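PDB 6NDS: 3-hydroxy-3-methylglutaryl-CoA lyase from Acinetobacter baumannii, which is a TIM-barrel protein of the HMGL-like family that binds a zinc ion and coenzyme A. Local coordinates for residues T152-P157 and K197-H202; S169-Y174 and H180-A185; S201-L206 and E210-H215. All blocks are in the same frame, centred on the assembly; numbering follows the deposited sequence.

In the fold
All three contacts bury apolar side chains. Contacts 2 and 3 belong to the layer between the parallel strands of a TIM barrel and the helices around it: each packs a helix, or its end, on the strand that follows it, and strands 182-186 and 212-216 are neighbours in the sheet. Contact 1 instead sets the loop after strand 145-151 against helix 193-203, the helix contact 3 also uses. Leu184 of contact 2 touches Ile199 and Val203, so the three are continuous. Their polar chemistry differs: contact 1 has an acetate ion at the exposed Arg198, whereas contact 3, whose Leu204 is partly exposed, carries a buried zinc ligand, His215, farther along its strand.

Contact 1 of 3, residues T152-P157 and K197-H202; sequences TTFGCP and KRIVSH. With ACT (acetate ion), chain E.
In this TIM barrel, the loop that follows strand 145-151 folds over helix 193-203, and a buried apolar meeting of Phe154 with Ile199 joins the two. The methyl CD1 of Ile199 approaches the Phe154 ring obliquely, 3.7 Å from CD1 and 3.8 Å from CE1 of that ring. Ile199 reaches it through an extended ethyl arm, with CD1 anti to CA (chi2 175°). Thr153 lends a second apolar surface: its CG2 lies over the centre of the Phe154 ring, 3.5 Å above the plane, and stands 4.4 Å from Ile199 CD1. Both residues lie at the centre of a type I turn from Thr152 to Gly155, and Thr153 OG1 is bonded to Val150 O. Next to Ile199 in sequence, the exposed Arg198 holds an acetate ion, probably from the crystallisation liquor, at the edge of its guanidinium; NH1 donates to OXT of the acetate at 3.1 Å, and a weak bond runs from NH2 to O of the acetate. Arg198 also forms a salt bridge with Glu164. No hydrogen bond links 152-157 with 197-202, so these two segments meet by apolar packing alone; the polar tie to the helix is Gln195 NE2 to Phe154 O, one turn earlier.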
ATOM      1  N   THR A 152     -11.618 -11.845 -11.665  1.00 21.78           N
ATOM      2  CA  THR A 152     -11.546 -10.656 -12.523  1.00 21.02           C
ATOM      3  C   THR A 152     -12.794  -9.781 -12.400  1.00 22.44           C
ATOM      4  O   THR A 152     -13.273  -9.227 -13.394  1.00 22.74           O
ATOM      5  CB  THR A 152     -11.274 -11.029 -13.996  1.00 27.24           C
ATOM      6  OG1 THR A 152     -12.361 -11.784 -14.550  1.00 28.37           O
ATOM      7  CG2 THR A 152      -9.991 -11.854 -14.120  1.00 24.87           C
ATOM      8  N   THR A 153     -13.304  -9.621 -11.173  1.00 20.55           N
ATOM      9  CA  THR A 153     -14.498  -8.804 -10.957  1.00 23.07           C
ATOM     10  C   THR A 153     -14.253  -7.351 -11.343  1.00 21.08           C
ATOM     11  O   THR A 153     -15.151  -6.673 -11.863  1.00 23.65           O
ATOM     12  CB  THR A 153     -14.934  -8.901  -9.487  1.00 22.40           C
ATOM     13  OG1 THR A 153     -15.601 -10.153  -9.275  1.00 22.78           O
ATOM     14  CG2 THR A 153     -15.877  -7.755  -9.093  1.00 20.71           C
ATOM     15  N   PHE A 154     -13.037  -6.859 -11.109  1.00 20.76           N
ATOM     16  CA  PHE A 154     -12.732  -5.441 -11.226  1.00 18.46           C
ATOM     17  C   PHE A 154     -11.908  -5.105 -12.469  1.00 25.04           C
ATOM     18  O   PHE A 154     -11.391  -3.986 -12.577  1.00 26.76           O
ATOM     19  CB  PHE A 154     -12.013  -4.973  -9.957  1.00 19.61           C
ATOM     20  CG  PHE A 154     -12.774  -5.267  -8.687  1.00 20.71           C
ATOM     21  CD1 PHE A 154     -13.701  -4.360  -8.192  1.00 19.56           C
ATOM     22  CD2 PHE A 154     -12.568  -6.450  -7.996  1.00 20.24           C
ATOM     23  CE1 PHE A 154     -14.413  -4.634  -7.025  1.00 20.97           C
ATOM     24  CE2 PHE A 154     -13.268  -6.725  -6.831  1.00 20.47           C
ATOM     25  CZ  PHE A 154     -14.192  -5.810  -6.343  1.00 19.62           C
ATOM     26  N   GLY A 155     -11.788  -6.032 -13.409  1.00 21.86           N
ATOM     27  CA  GLY A 155     -10.979  -5.854 -14.599  1.00 21.70           C
ATOM     28  C   GLY A 155     -10.177  -7.116 -14.857  1.00 21.77           C
ATOM     29  O   GLY A 155      -9.973  -7.947 -13.973  1.00 24.53           O
ATOM     30  N   CYS A 156      -9.721  -7.257 -16.100  1.00 22.68           N
ATOM     31  CA  CYS A 156      -9.040  -8.442 -16.590  1.00 23.26           C
ATOM     32  C   CYS A 156      -7.724  -8.059 -17.253  1.00 23.66           C
ATOM     33  O   CYS A 156      -7.671  -7.084 -18.012  1.00 25.43           O
ATOM     34  CB  CYS A 156      -9.934  -9.176 -17.596  1.00 23.54           C
ATOM     35  SG  CYS A 156      -9.123 -10.520 -18.491  1.00 27.57           S
ATOM     36  N   PRO A 157      -6.644  -8.804 -16.986  1.00 25.85           N
ATOM     37  CA  PRO A 157      -5.359  -8.489 -17.633  1.00 25.62           C
ATOM     38  C   PRO A 157      -5.363  -8.718 -19.140  1.00 25.19           C
ATOM     39  O   PRO A 157      -4.462  -8.218 -19.830  1.00 27.92           O
ATOM     40  CB  PRO A 157      -4.371  -9.435 -16.932  1.00 26.93           C
ATOM     41  CG  PRO A 157      -5.230 -10.603 -16.499  1.00 27.11           C
ATOM     42  CD  PRO A 157      -6.557  -9.987 -16.108  1.00 25.22           C
ATOM     43  N   LYS A 197     -16.419   0.813  -3.968  1.00 22.51           N
ATOM     44  CA  LYS A 197     -17.621   1.208  -3.230  1.00 23.22           C
ATOM     45  C   LYS A 197     -18.881   0.963  -4.057  1.00 22.49           C
ATOM     46  O   LYS A 197     -19.895   0.485  -3.530  1.00 28.15           O
ATOM     47  CB  LYS A 197     -17.521   2.669  -2.788  1.00 23.78           C
ATOM     48  CG  LYS A 197     -16.544   2.853  -1.617  1.00 25.91           C
ATOM     49  CD  LYS A 197     -16.588   4.268  -1.060  1.00 27.83           C
ATOM     50  CE  LYS A 197     -15.644   4.424   0.135  1.00 28.38           C
ATOM     51  NZ  LYS A 197     -15.862   5.745   0.820  1.00 35.64           N
ATOM     52  N   ARG A 198     -18.827   1.251  -5.363  1.00 21.85           N
ATOM     53  CA  ARG A 198     -19.995   1.070  -6.217  1.00 25.56           C
ATOM     54  C   ARG A 198     -20.379  -0.402  -6.326  1.00 25.42           C
ATOM     55  O   ARG A 198     -21.553  -0.762  -6.168  1.00 26.63           O
ATOM     56  CB  ARG A 198     -19.723   1.666  -7.598  1.00 28.63           C
ATOM     57  CG  ARG A 198     -20.803   1.382  -8.621  1.00 33.33           C
ATOM     58  CD  ARG A 198     -20.547   2.137  -9.924  1.00 33.41           C
ATOM     59  NE  ARG A 198     -19.331   1.693 -10.610  1.00 32.23           N
ATOM     60  CZ  ARG A 198     -18.188   2.380 -10.641  1.00 34.99           C
ATOM     61  NH1 ARG A 198     -18.087   3.551 -10.018  1.00 33.82           N
ATOM     62  NH2 ARG A 198     -17.147   1.902 -11.305  1.00 30.06           N
ATOM     63  N   ILE A 199     -19.399  -1.269  -6.590  1.00 21.75           N
ATOM     64  CA  ILE A 199     -19.698  -2.684  -6.786  1.00 23.81           C
ATOM     65  C   ILE A 199     -20.128  -3.326  -5.472  1.00 23.61           C
ATOM     66  O   ILE A 199     -21.109  -4.083  -5.431  1.00 24.54           O
ATOM     67  CB  ILE A 199     -18.493  -3.415  -7.409  1.00 24.03           C
ATOM     68  CG1 ILE A 199     -18.312  -2.994  -8.877  1.00 26.79           C
ATOM     69  CG2 ILE A 199     -18.686  -4.929  -7.304  1.00 27.14           C
ATOM     70  CD1 ILE A 199     -17.060  -3.584  -9.567  1.00 25.25           C
ATOM     71  N   VAL A 200     -19.416  -3.035  -4.379  1.00 21.57           N
ATOM     72  CA  VAL A 200     -19.751  -3.659  -3.103  1.00 21.75           C
ATOM     73  C   VAL A 200     -21.118  -3.190  -2.612  1.00 26.03           C
ATOM     74  O   VAL A 200     -21.908  -3.990  -2.093  1.00 24.76           O
ATOM     75  CB  VAL A 200     -18.653  -3.390  -2.062  1.00 19.87           C
ATOM     76  CG1 VAL A 200     -19.131  -3.803  -0.676  1.00 23.52           C
ATOM     77  CG2 VAL A 200     -17.368  -4.144  -2.432  1.00 24.16           C
ATOM     78  N   SER A 201     -21.411  -1.889  -2.735  1.00 24.89           N
ATOM     79  CA  SER A 201     -22.736  -1.407  -2.351  1.00 25.34           C
ATOM     80  C   SER A 201     -23.822  -2.163  -3.093  1.00 27.04           C
ATOM     81  O   SER A 201     -24.837  -2.546  -2.501  1.00 28.02           O
ATOM     82  CB  SER A 201     -22.869   0.095  -2.611  1.00 31.05           C
ATOM     83  OG  SER A 201     -21.956   0.823  -1.807  1.00 36.84           O
ATOM     84  N   HIS A 202     -23.624  -2.401  -4.388  1.00 24.82           N
ATOM     85  CA  HIS A 202     -24.673  -3.063  -5.154  1.00 30.66           C
ATOM     86  C   HIS A 202     -24.799  -4.528  -4.756  1.00 31.85           C
ATOM     87  O   HIS A 202     -25.914  -5.036  -4.588  1.00 29.13           O
ATOM     88  CB  HIS A 202     -24.408  -2.929  -6.651  1.00 31.04           C
ATOM     89  CG  HIS A 202     -25.465  -3.563  -7.503  1.00 42.17           C
ATOM     90  ND1 HIS A 202     -26.658  -2.939  -7.798  1.00 51.90           N
ATOM     91  CD2 HIS A 202     -25.521  -4.778  -8.097  1.00 49.32           C
ATOM     92  CE1 HIS A 202     -27.393  -3.733  -8.555  1.00 49.11           C
ATOM     93  NE2 HIS A 202     -26.726  -4.854  -8.753  1.00 48.49           N
TER
HETATM   94  C   ACT E 504     -14.643   4.747 -11.149  1.00 57.15           C
HETATM   95  O   ACT E 504     -14.239   3.592 -11.469  1.00 50.71           O
HETATM   96  OXT ACT E 504     -15.810   5.230 -11.222  1.00 58.22           O
HETATM   97  CH3 ACT E 504     -13.568   5.723 -10.585  1.00 47.53           C

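Contact 2 of 3, residues S169-Y174 and H180-A185; sequences SLVEHY and HNITLA
Val171 is the first residue of 169-174 to meet the strand, and it does so with both methyls. CG2 lies 4.0 Å from Ile182 CG2 and 4.1 Å from Leu184 CD2, touching two residues whose side chains emerge on the same side of the strand; CG1 sits 4.2 Å from Ile182 CG1. The Val171 and Leu184 side chains cross at about a right angle. One helical turn on, Tyr174 offers its root to the strand: CB is 3.6 Å from Ile182 CD1, and that methyl also lies 3.9 Å from CD2 of the Tyr174 ring, which it approaches obliquely. The bend of the Ile182 chain (chi2 -61°) carries CD1 to Tyr174, while its CG2 branch serves Val171, so one isoleucine packs against two helix residues. The phenol end of Tyr174 goes elsewhere, its OH bonding to Thr149 O on strand 145-151, and its ring meets Phe130. The axes of 169-174 and 182-185 run nearly antiparallel, 157° apart and 10.0 Å at closest approach. Such packing of a helix on the strand it leads into is characteristic of the beta-alpha-beta unit, here strand 145-151, helix 164-176 and strand 182-186, from which a TIM barrel is built.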
ATOM      1  N   SER A 169     -24.696 -10.556 -12.861  1.00 26.77           N
ATOM      2  CA  SER A 169     -25.381 -11.711 -13.432  1.00 29.48           C
ATOM      3  C   SER A 169     -24.767 -13.017 -12.941  1.00 30.16           C
ATOM      4  O   SER A 169     -25.486 -13.988 -12.674  1.00 32.20           O
ATOM      5  CB  SER A 169     -25.337 -11.632 -14.957  1.00 37.07           C
ATOM      6  OG  SER A 169     -25.907 -12.786 -15.542  1.00 46.39           O
ATOM      7  N   LEU A 170     -23.438 -13.059 -12.820  1.00 28.18           N
ATOM      8  CA  LEU A 170     -22.775 -14.260 -12.323  1.00 27.36           C
ATOM      9  C   LEU A 170     -23.076 -14.482 -10.846  1.00 27.12           C
ATOM     10  O   LEU A 170     -23.319 -15.614 -10.422  1.00 26.74           O
ATOM     11  CB  LEU A 170     -21.270 -14.158 -12.566  1.00 26.36           C
ATOM     12  CG  LEU A 170     -20.877 -14.077 -14.043  1.00 31.26           C
ATOM     13  CD1 LEU A 170     -19.418 -13.651 -14.185  1.00 30.75           C
ATOM     14  CD2 LEU A 170     -21.127 -15.397 -14.750  1.00 34.18           C
ATOM     15  N   VAL A 171     -23.063 -13.413 -10.047  1.00 27.70           N
ATOM     16  CA  VAL A 171     -23.469 -13.534  -8.648  1.00 25.57           C
ATOM     17  C   VAL A 171     -24.888 -14.090  -8.553  1.00 29.88           C
ATOM     18  O   VAL A 171     -25.167 -15.005  -7.766  1.00 30.03           O
ATOM     19  CB  VAL A 171     -23.352 -12.178  -7.930  1.00 24.80           C
ATOM     20  CG1 VAL A 171     -24.000 -12.275  -6.550  1.00 25.77           C
ATOM     21  CG2 VAL A 171     -21.887 -11.756  -7.817  1.00 23.74           C
ATOM     22  N   GLU A 172     -25.808 -13.550  -9.361  1.00 26.93           N
ATOM     23  CA  GLU A 172     -27.187 -14.031  -9.328  1.00 29.61           C
ATOM     24  C   GLU A 172     -27.275 -15.505  -9.714  1.00 30.78           C
ATOM     25  O   GLU A 172     -28.107 -16.247  -9.176  1.00 30.93           O
ATOM     26  CB  GLU A 172     -28.063 -13.178 -10.247  1.00 32.56           C
ATOM     27  CG  GLU A 172     -28.305 -11.769  -9.733  1.00 41.12           C
ATOM     28  CD  GLU A 172     -29.137 -10.934 -10.685  1.00 61.17           C
ATOM     29  OE1 GLU A 172     -29.971 -10.143 -10.201  1.00 69.98           O
ATOM     30  OE2 GLU A 172     -28.960 -11.069 -11.917  1.00 63.45           O
ATOM     31  N   HIS A 173     -26.429 -15.949 -10.644  1.00 30.57           N
ATOM     32  CA  HIS A 173     -26.442 -17.358 -11.030  1.00 31.39           C
ATOM     33  C   HIS A 173     -25.993 -18.244  -9.871  1.00 29.33           C
ATOM     34  O   HIS A 173     -26.568 -19.314  -9.639  1.00 31.05           O
ATOM     35  CB  HIS A 173     -25.554 -17.569 -12.256  1.00 31.89           C
ATOM     36  CG  HIS A 173     -25.824 -18.841 -13.000  1.00 36.27           C
ATOM     37  ND1 HIS A 173     -26.524 -19.897 -12.453  1.00 41.69           N
ATOM     38  CD2 HIS A 173     -25.483 -19.226 -14.254  1.00 39.57           C
ATOM     39  CE1 HIS A 173     -26.603 -20.875 -13.339  1.00 40.44           C
ATOM     40  NE2 HIS A 173     -25.979 -20.494 -14.440  1.00 43.42           N
ATOM     41  N   TYR A 174     -24.966 -17.817  -9.134  1.00 26.72           N
ATOM     42  CA  TYR A 174     -24.589 -18.531  -7.919  1.00 24.27           C
ATOM     43  C   TYR A 174     -25.768 -18.627  -6.952  1.00 29.14           C
ATOM     44  O   TYR A 174     -26.046 -19.696  -6.396  1.00 29.47           O
ATOM     45  CB  TYR A 174     -23.406 -17.835  -7.253  1.00 22.96           C
ATOM     46  CG  TYR A 174     -22.035 -18.247  -7.741  1.00 24.07           C
ATOM     47  CD1 TYR A 174     -21.660 -19.586  -7.823  1.00 25.51           C
ATOM     48  CD2 TYR A 174     -21.096 -17.285  -8.091  1.00 23.15           C
ATOM     49  CE1 TYR A 174     -20.379 -19.946  -8.246  1.00 21.46           C
ATOM     50  CE2 TYR A 174     -19.830 -17.630  -8.514  1.00 21.63           C
ATOM     51  CZ  TYR A 174     -19.475 -18.962  -8.595  1.00 22.06           C
ATOM     52  OH  TYR A 174     -18.197 -19.288  -9.006  1.00 22.98           O
ATOM     53  N   HIS A 180     -25.095 -18.714  -1.561  1.00 36.02           N
ATOM     54  CA  HIS A 180     -25.264 -17.324  -1.160  1.00 34.29           C
ATOM     55  C   HIS A 180     -24.007 -16.719  -0.554  1.00 30.04           C
ATOM     56  O   HIS A 180     -23.964 -15.501  -0.348  1.00 31.36           O
ATOM     57  CB  HIS A 180     -26.432 -17.183  -0.172  1.00 38.89           C
ATOM     58  CG  HIS A 180     -27.783 -17.240  -0.823  1.00 42.36           C
ATOM     59  ND1 HIS A 180     -28.622 -16.146  -0.893  1.00 43.73           N
ATOM     60  CD2 HIS A 180     -28.437 -18.256  -1.435  1.00 49.35           C
ATOM     61  CE1 HIS A 180     -29.734 -16.486  -1.520  1.00 49.65           C
ATOM     62  NE2 HIS A 180     -29.649 -17.761  -1.858  1.00 48.04           N
ATOM     63  N   ASN A 181     -22.979 -17.520  -0.285  1.00 25.30           N
ATOM     64  CA  ASN A 181     -21.677 -16.970   0.070  1.00 24.07           C
ATOM     65  C   ASN A 181     -20.883 -16.733  -1.206  1.00 23.79           C
ATOM     66  O   ASN A 181     -20.667 -17.663  -1.997  1.00 23.66           O
ATOM     67  CB  ASN A 181     -20.925 -17.893   1.025  1.00 25.05           C
ATOM     68  CG  ASN A 181     -21.426 -17.772   2.452  1.00 30.83           C
ATOM     69  OD1 ASN A 181     -22.501 -17.230   2.697  1.00 40.33           O
ATOM     70  ND2 ASN A 181     -20.642 -18.260   3.402  1.00 32.51           N
ATOM     71  N   ILE A 182     -20.430 -15.491  -1.389  1.00 21.07           N
ATOM     72  CA  ILE A 182     -19.860 -15.009  -2.642  1.00 22.23           C
ATOM     73  C   ILE A 182     -18.531 -14.325  -2.356  1.00 21.75           C
ATOM     74  O   ILE A 182     -18.427 -13.533  -1.412  1.00 20.69           O
ATOM     75  CB  ILE A 182     -20.825 -14.016  -3.342  1.00 19.59           C
ATOM     76  CG1 ILE A 182     -22.176 -14.671  -3.643  1.00 26.05           C
ATOM     77  CG2 ILE A 182     -20.188 -13.431  -4.593  1.00 24.38           C
ATOM     78  CD1 ILE A 182     -22.087 -15.861  -4.569  1.00 29.49           C
ATOM     79  N   THR A 183     -17.523 -14.608  -3.175  1.00 17.43           N
ATOM     80  CA  THR A 183     -16.276 -13.848  -3.162  1.00 18.21           C
ATOM     81  C   THR A 183     -16.149 -13.054  -4.452  1.00 20.42           C
ATOM     82  O   THR A 183     -16.293 -13.611  -5.545  1.00 20.63           O
ATOM     83  CB  THR A 183     -15.063 -14.765  -3.014  1.00 20.21           C
ATOM     84  OG1 THR A 183     -15.123 -15.432  -1.743  1.00 19.14           O
ATOM     85  CG2 THR A 183     -13.728 -13.974  -3.127  1.00 19.72           C
ATOM     86  N   LEU A 184     -15.860 -11.761  -4.325  1.00 18.72           N
ATOM     87  CA  LEU A 184     -15.468 -10.944  -5.468  1.00 18.34           C
ATOM     88  C   LEU A 184     -13.960 -10.772  -5.422  1.00 17.86           C
ATOM     89  O   LEU A 184     -13.426 -10.218  -4.451  1.00 19.17           O
ATOM     90  CB  LEU A 184     -16.158  -9.581  -5.450  1.00 20.01           C
ATOM     91  CG  LEU A 184     -17.672  -9.641  -5.370  1.00 19.22           C
ATOM     92  CD1 LEU A 184     -18.234  -8.215  -5.303  1.00 24.66           C
ATOM     93  CD2 LEU A 184     -18.244 -10.406  -6.567  1.00 20.03           C
ATOM     94  N   ALA A 185     -13.278 -11.217  -6.472  1.00 18.04           N
ATOM     95  CA  ALA A 185     -11.820 -11.235  -6.477  1.00 16.94           C
ATOM     96  C   ALA A 185     -11.263 -10.252  -7.501  1.00 17.52           C
ATOM     97  O   ALA A 185     -11.683 -10.254  -8.665  1.00 21.63           O
ATOM     98  CB  ALA A 185     -11.307 -12.652  -6.754  1.00 19.44           C
TER

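Contact 3 of 3, residues S201-L206 and E210-H215; sequences SHVLSL and EQLTLH. With ZN (zinc ion), chain H.
A small apolar contact between Leu212 and the pair Val203 and Leu204 closes the turn from the end of helix 193-203 into strand 212-216, on the outer face of the barrel strands. Leu212 is the centre of it, and its two methyls divide the work. CD2 meets Leu204, lying 3.7 Å from Leu204 CD2 and 4.0 Å from Leu204 CG, while CD1 lies 4.1 Å from Val203 CG1. Both side chains cross that of Leu212 at about a right angle. Leu212 CG is anti to its own backbone N (chi1 174°), and the fork that follows spreads the two methyls between the neighbouring partners. Val203 is buried and also touches Leu184; Leu204 is partly exposed, so the contact runs from the interior toward the surface.

The connection completes the beta-alpha-beta unit of strand 182-186, helix 193-203 and strand 212-216, a beta-alpha-beta unit of the TIM barrel. Where the helix finishes, His202 O accepts two bonds from Ser205: one from OG, at 2.6 Å and in the carbonyl plane, the other from its backbone N at 3.0 Å. The side-chain hydroxyl thus reinforces the turn that leads the chain off the helix.

Farther along the strand the chemistry changes. The Leu212 side chain faces the helix layer, whereas His215, three residues on, carries its imidazole to the metal site, where NE2 binds at 2.2 Å the zinc ion, whose ligands include Asp25, His217 and a water. The other ring nitrogen, ND1, is bonded to Asp239 OD2, a second-shell carboxylate that orients the ring toward the metal.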
ATOM      1  N   SER A 201     -21.411  -1.889  -2.735  1.00 24.89           N
ATOM      2  CA  SER A 201     -22.736  -1.407  -2.351  1.00 25.34           C
ATOM      3  C   SER A 201     -23.822  -2.163  -3.093  1.00 27.04           C
ATOM      4  O   SER A 201     -24.837  -2.546  -2.501  1.00 28.02           O
ATOM      5  CB  SER A 201     -22.869   0.095  -2.611  1.00 31.05           C
ATOM      6  OG  SER A 201     -21.956   0.823  -1.807  1.00 36.84           O
ATOM      7  N   HIS A 202     -23.624  -2.401  -4.388  1.00 24.82           N
ATOM      8  CA  HIS A 202     -24.673  -3.063  -5.154  1.00 30.66           C
ATOM      9  C   HIS A 202     -24.799  -4.528  -4.756  1.00 31.85           C
ATOM     10  O   HIS A 202     -25.914  -5.036  -4.588  1.00 29.13           O
ATOM     11  CB  HIS A 202     -24.408  -2.929  -6.651  1.00 31.04           C
ATOM     12  CG  HIS A 202     -25.465  -3.563  -7.503  1.00 42.17           C
ATOM     13  ND1 HIS A 202     -26.658  -2.939  -7.798  1.00 51.90           N
ATOM     14  CD2 HIS A 202     -25.521  -4.778  -8.097  1.00 49.32           C
ATOM     15  CE1 HIS A 202     -27.393  -3.733  -8.555  1.00 49.11           C
ATOM     16  NE2 HIS A 202     -26.726  -4.854  -8.753  1.00 48.49           N
ATOM     17  N   VAL A 203     -23.672  -5.223  -4.584  1.00 27.30           N
ATOM     18  CA  VAL A 203     -23.759  -6.634  -4.231  1.00 28.48           C
ATOM     19  C   VAL A 203     -24.361  -6.798  -2.840  1.00 32.17           C
ATOM     20  O   VAL A 203     -25.110  -7.750  -2.594  1.00 30.59           O
ATOM     21  CB  VAL A 203     -22.382  -7.315  -4.364  1.00 30.82           C
ATOM     22  CG1 VAL A 203     -22.448  -8.739  -3.876  1.00 28.36           C
ATOM     23  CG2 VAL A 203     -21.945  -7.307  -5.818  1.00 34.91           C
ATOM     24  N   LEU A 204     -24.091  -5.865  -1.922  1.00 26.94           N
ATOM     25  CA  LEU A 204     -24.725  -5.915  -0.602  1.00 28.11           C
ATOM     26  C   LEU A 204     -26.222  -5.602  -0.629  1.00 35.25           C
ATOM     27  O   LEU A 204     -26.863  -5.665   0.426  1.00 32.71           O
ATOM     28  CB  LEU A 204     -24.012  -4.966   0.366  1.00 29.02           C
ATOM     29  CG  LEU A 204     -22.619  -5.470   0.765  1.00 28.61           C
ATOM     30  CD1 LEU A 204     -21.888  -4.454   1.644  1.00 26.21           C
ATOM     31  CD2 LEU A 204     -22.687  -6.837   1.455  1.00 29.89           C
ATOM     32  N   SER A 205     -26.799  -5.257  -1.781  1.00 33.40           N
ATOM     33  CA  SER A 205     -28.251  -5.256  -1.909  1.00 37.21           C
ATOM     34  C   SER A 205     -28.793  -6.628  -2.285  1.00 39.98           C
ATOM     35  O   SER A 205     -30.015  -6.823  -2.278  1.00 38.47           O
ATOM     36  CB  SER A 205     -28.696  -4.226  -2.952  1.00 36.70           C
ATOM     37  OG  SER A 205     -28.489  -4.717  -4.265  1.00 42.28           O
ATOM     38  N   LEU A 206     -27.914  -7.569  -2.630  1.00 35.13           N
ATOM     39  CA  LEU A 206     -28.260  -8.948  -2.954  1.00 37.57           C
ATOM     40  C   LEU A 206     -27.940  -9.919  -1.828  1.00 35.46           C
ATOM     41  O   LEU A 206     -28.711 -10.853  -1.586  1.00 35.26           O
ATOM     42  CB  LEU A 206     -27.516  -9.403  -4.215  1.00 37.57           C
ATOM     43  CG  LEU A 206     -27.723  -8.598  -5.496  1.00 42.96           C
ATOM     44  CD1 LEU A 206     -26.727  -9.036  -6.562  1.00 44.49           C
ATOM     45  CD2 LEU A 206     -29.149  -8.758  -5.995  1.00 48.49           C
ATOM     46  N   GLU A 210     -22.406 -10.892   6.136  1.00 26.94           N
ATOM     47  CA  GLU A 210     -21.926 -12.198   6.563  1.00 23.22           C
ATOM     48  C   GLU A 210     -21.656 -13.130   5.388  1.00 25.78           C
ATOM     49  O   GLU A 210     -21.015 -14.167   5.574  1.00 25.31           O
ATOM     50  CB  GLU A 210     -22.929 -12.846   7.523  1.00 28.36           C
ATOM     51  N   GLN A 211     -22.117 -12.782   4.185  1.00 27.27           N
ATOM     52  CA  GLN A 211     -22.013 -13.658   3.027  1.00 23.86           C
ATOM     53  C   GLN A 211     -20.975 -13.222   2.001  1.00 25.91           C
ATOM     54  O   GLN A 211     -20.543 -14.055   1.199  1.00 24.34           O
ATOM     55  CB  GLN A 211     -23.384 -13.770   2.336  1.00 25.40           C
ATOM     56  CG  GLN A 211     -24.404 -14.528   3.194  1.00 27.15           C
ATOM     57  CD  GLN A 211     -25.853 -14.363   2.747  1.00 34.30           C
ATOM     58  OE1 GLN A 211     -26.293 -13.278   2.357  1.00 30.93           O
ATOM     59  NE2 GLN A 211     -26.612 -15.448   2.836  1.00 35.86           N
ATOM     60  N   LEU A 212     -20.565 -11.959   2.001  1.00 21.69           N
ATOM     61  CA  LEU A 212     -19.674 -11.419   0.974  1.00 20.91           C
ATOM     62  C   LEU A 212     -18.223 -11.425   1.434  1.00 20.54           C
ATOM     63  O   LEU A 212     -17.907 -10.852   2.482  1.00 23.27           O
ATOM     64  CB  LEU A 212     -20.068  -9.984   0.625  1.00 23.10           C
ATOM     65  CG  LEU A 212     -19.152  -9.216  -0.327  1.00 24.54           C
ATOM     66  CD1 LEU A 212     -19.174  -9.884  -1.685  1.00 22.87           C
ATOM     67  CD2 LEU A 212     -19.600  -7.746  -0.445  1.00 25.33           C
ATOM     68  N   THR A 213     -17.338 -12.015   0.622  1.00 18.42           N
ATOM     69  CA  THR A 213     -15.892 -11.887   0.786  1.00 17.69           C
ATOM     70  C   THR A 213     -15.315 -11.020  -0.328  1.00 21.23           C
ATOM     71  O   THR A 213     -15.692 -11.159  -1.497  1.00 19.53           O
ATOM     72  CB  THR A 213     -15.187 -13.260   0.757  1.00 20.54           C
ATOM     73  OG1 THR A 213     -15.646 -14.076   1.847  1.00 23.12           O
ATOM     74  CG2 THR A 213     -13.652 -13.098   0.882  1.00 20.14           C
ATOM     75  N   LEU A 214     -14.388 -10.130   0.029  1.00 16.59           N
ATOM     76  CA  LEU A 214     -13.585  -9.400  -0.942  1.00 18.09           C
ATOM     77  C   LEU A 214     -12.170  -9.963  -0.929  1.00 18.71           C
ATOM     78  O   LEU A 214     -11.579 -10.147   0.142  1.00 18.90           O
ATOM     79  CB  LEU A 214     -13.536  -7.900  -0.631  1.00 16.19           C
ATOM     80  CG  LEU A 214     -14.677  -6.996  -1.109  1.00 21.79           C
ATOM     81  CD1 LEU A 214     -14.904  -7.151  -2.607  1.00 25.35           C
ATOM     82  CD2 LEU A 214     -15.943  -7.258  -0.330  1.00 28.55           C
ATOM     83  N   HIS A 215     -11.622 -10.204  -2.120  1.00 17.08           N
ATOM     84  CA  HIS A 215     -10.310 -10.836  -2.297  1.00 15.66           C
ATOM     85  C   HIS A 215      -9.462  -9.917  -3.181  1.00 18.86           C
ATOM     86  O   HIS A 215      -9.537  -9.981  -4.410  1.00 18.31           O
ATOM     87  CB  HIS A 215     -10.543 -12.214  -2.905  1.00 15.99           C
ATOM     88  CG  HIS A 215      -9.302 -12.987  -3.241  1.00 18.80           C
ATOM     89  ND1 HIS A 215      -8.959 -14.150  -2.582  1.00 18.55           N
ATOM     90  CD2 HIS A 215      -8.381 -12.826  -4.226  1.00 19.11           C
ATOM     91  CE1 HIS A 215      -7.856 -14.647  -3.116  1.00 22.54           C
ATOM     92  NE2 HIS A 215      -7.481 -13.862  -4.113  1.00 21.17           N
TER
HETATM   93 ZN    ZN H 507      -6.223 -14.567  -5.747  1.00 25.69          ZN
HETATM   94  O   HOH W   1      -4.879 -15.415  -7.291  1.00 25.41           O